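Local atomic coordinates of FAD-dependent pyridine nucleotide-disulphide oxidoreductase (Desulfovibrio vulgaris, PDB entry 3IWA), a protein that probably uses FAD to pass electrons from NADH or NADPH to a further acceptor. Residues A[194-199]-A[338-343]. Sequence-based numbering, arbitrary orientation.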
loop_
_atom_site.group_PDB
_atom_site.type_symbol
_atom_site.label_atom_id
_atom_site.label_comp_id
_atom_site.label_asym_id
_atom_site.label_seq_id
_atom_site.Cartn_x
_atom_site.Cartn_y
_atom_site.Cartn_z
ATOM N N GLN A 194 -4.440 -27.814 -6.658
ATOM C CA GLN A 194 -5.043 -26.719 -5.948
ATOM C C GLN A 194 -5.671 -25.762 -6.947
ATOM O O GLN A 194 -5.236 -25.694 -8.079
ATOM C CB GLN A 194 -3.977 -25.984 -5.109
ATOM C CG GLN A 194 -2.790 -25.439 -5.923
ATOM C CD GLN A 194 -1.956 -24.411 -5.165
ATOM O OE1 GLN A 194 -0.948 -24.754 -4.562
ATOM N NE2 GLN A 194 -2.405 -23.151 -5.163
ATOM N N ILE A 195 -6.692 -25.024 -6.521
ATOM C CA ILE A 195 -7.154 -23.868 -7.257
ATOM C C ILE A 195 -6.175 -22.719 -7.036
ATOM O O ILE A 195 -5.347 -22.764 -6.111
ATOM C CB ILE A 195 -8.594 -23.456 -6.860
ATOM C CG1 ILE A 195 -8.657 -23.007 -5.397
ATOM C CG2 ILE A 195 -9.607 -24.614 -7.206
ATOM C CD1 ILE A 195 -9.906 -22.216 -5.067
ATOM N N MET A 196 -6.270 -21.706 -7.902
ATOM C CA MET A 196 -5.326 -20.585 -7.983
ATOM C C MET A 196 -3.826 -20.965 -7.996
ATOM O O MET A 196 -3.018 -20.283 -7.368
ATOM C CB MET A 196 -5.608 -19.579 -6.867
ATOM C CG MET A 196 -6.953 -18.870 -6.998
ATOM S SD MET A 196 -7.014 -17.719 -8.347
ATOM C CE MET A 196 -6.518 -16.305 -7.415
ATOM N N PRO A 197 -3.443 -22.004 -8.758
ATOM C CA PRO A 197 -2.041 -22.369 -8.736
ATOM C C PRO A 197 -1.156 -21.252 -9.270
ATOM O O PRO A 197 -1.483 -20.635 -10.260
ATOM C CB PRO A 197 -1.977 -23.611 -9.635
ATOM C CG PRO A 197 -3.229 -23.592 -10.444
ATOM C CD PRO A 197 -4.233 -22.915 -9.597
ATOM N N GLY A 198 -0.061 -20.974 -8.568
ATOM C CA GLY A 198 0.826 -19.890 -8.952
ATOM C C GLY A 198 0.417 -18.513 -8.447
ATOM O O GLY A 198 1.187 -17.571 -8.600
ATOM N N PHE A 199 -0.793 -18.379 -7.892
ATOM C CA PHE A 199 -1.264 -17.116 -7.318
ATOM C C PHE A 199 -1.361 -17.131 -5.777
ATOM O O PHE A 199 -0.991 -16.143 -5.145
ATOM C CB PHE A 199 -2.621 -16.733 -7.890
ATOM C CG PHE A 199 -2.564 -16.165 -9.303
ATOM C CD1 PHE A 199 -3.057 -14.894 -9.567
ATOM C CD2 PHE A 199 -2.036 -16.909 -10.362
ATOM C CE1 PHE A 199 -3.012 -14.368 -10.841
ATOM C CE2 PHE A 199 -1.985 -16.387 -11.650
ATOM C CZ PHE A 199 -2.475 -15.111 -11.887
ATOM N N GLY A 338 3.227 -8.771 -10.764
ATOM C CA GLY A 338 2.056 -9.667 -10.765
ATOM C C GLY A 338 0.999 -9.479 -9.667
ATOM O O GLY A 338 0.378 -10.424 -9.218
ATOM N N SER A 339 0.783 -8.253 -9.241
ATOM C CA SER A 339 -0.246 -7.953 -8.283
ATOM C C SER A 339 -1.625 -8.392 -8.759
ATOM O O SER A 339 -1.944 -8.257 -9.922
ATOM C CB SER A 339 -0.249 -6.449 -8.059
ATOM O OG SER A 339 1.045 -6.017 -7.721
ATOM N N TRP A 340 -2.466 -8.864 -7.859
ATOM C CA TRP A 340 -3.787 -9.358 -8.254
ATOM C C TRP A 340 -4.726 -9.307 -7.055
ATOM O O TRP A 340 -4.289 -9.240 -5.919
ATOM C CB TRP A 340 -3.707 -10.801 -8.799
ATOM C CG TRP A 340 -3.153 -11.779 -7.790
ATOM C CD1 TRP A 340 -1.847 -12.055 -7.564
ATOM C CD2 TRP A 340 -3.894 -12.549 -6.831
ATOM N NE1 TRP A 340 -1.727 -12.973 -6.528
ATOM C CE2 TRP A 340 -2.974 -13.247 -6.044
ATOM C CE3 TRP A 340 -5.251 -12.661 -6.521
ATOM C CZ2 TRP A 340 -3.377 -14.115 -5.008
ATOM C CZ3 TRP A 340 -5.633 -13.506 -5.500
ATOM C CH2 TRP A 340 -4.702 -14.238 -4.775
ATOM N N ALA A 341 -6.018 -9.325 -7.335
ATOM C CA ALA A 341 -7.043 -9.454 -6.335
ATOM C C ALA A 341 -8.228 -10.166 -6.950
ATOM O O ALA A 341 -8.537 -9.960 -8.125
ATOM C CB ALA A 341 -7.445 -8.094 -5.816
ATOM N N VAL A 342 -8.865 -11.031 -6.158
ATOM C CA VAL A 342 -10.123 -11.690 -6.510
ATOM C C VAL A 342 -11.121 -11.538 -5.353
ATOM O O VAL A 342 -10.797 -11.803 -4.188
ATOM C CB VAL A 342 -9.946 -13.192 -6.749
ATOM C CG1 VAL A 342 -11.051 -13.699 -7.600
ATOM C CG2 VAL A 342 -8.669 -13.481 -7.438
ATOM N N LYS A 343 -12.330 -11.109 -5.674
ATOM C CA LYS A 343 -13.412 -11.074 -4.718
ATOM C C LYS A 343 -14.262 -12.338 -4.915
ATOM O O LYS A 343 -14.670 -12.658 -6.042
ATOM C CB LYS A 343 -14.226 -9.796 -4.907
ATOM C CG LYS A 343 -15.555 -9.738 -4.129
ATOM C CD LYS A 343 -15.460 -9.010 -2.784
ATOM C CE LYS A 343 -16.707 -9.284 -1.907
ATOM N NZ LYS A 343 -16.892 -10.743 -1.578
HETATM O O HOH W 1 0.817 -14.113 -5.660
#
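Trp340 meets Phe199 and Met196 at the start of strand 340-343, just beyond Gly338 and Ser339, which bind Glu436 of the second subunit. The Trp340 side chain leaves the backbone with CG between N and C (chi1 60°), which directs its indole at the loop 194-199. Phe199 turns an edge to one face of this indole in a T-shaped stack, the plane of its ring at 62° to that of the five-membered ring, with CD1 of Phe199 3.6 Å from CG of Trp340. A water joins the carbonyl of Phe199 to the same indole, accepting from Trp340 NE1 at 2.9 Å and donating to Phe199 O at 2.8 Å. Farther along the indole, Met196 CE lies 3.5 Å from Trp340 CZ3, brought there by a chain bent at both chi2 and chi3. Two residues on, Val342 points to the same side of the strand as Trp340, and its CG2 meets Met196 CE tip to tip at 3.5 Å. Within the loop, Phe199 N hydrogen-bonds to Met196 O, closing a type II beta turn through Pro197 and Gly198. The loop, between strand 185-189 and helix 202-214 of the Rossmann-type domain that probably binds the nicotinamide nucleotide, thus meets one edge strand, within this chain, of the dimerisation domain's antiparallel sheet, beside strand 348-353; Leu172 of helix 169-182 and Leu208 of helix 202-214 pack against Met196.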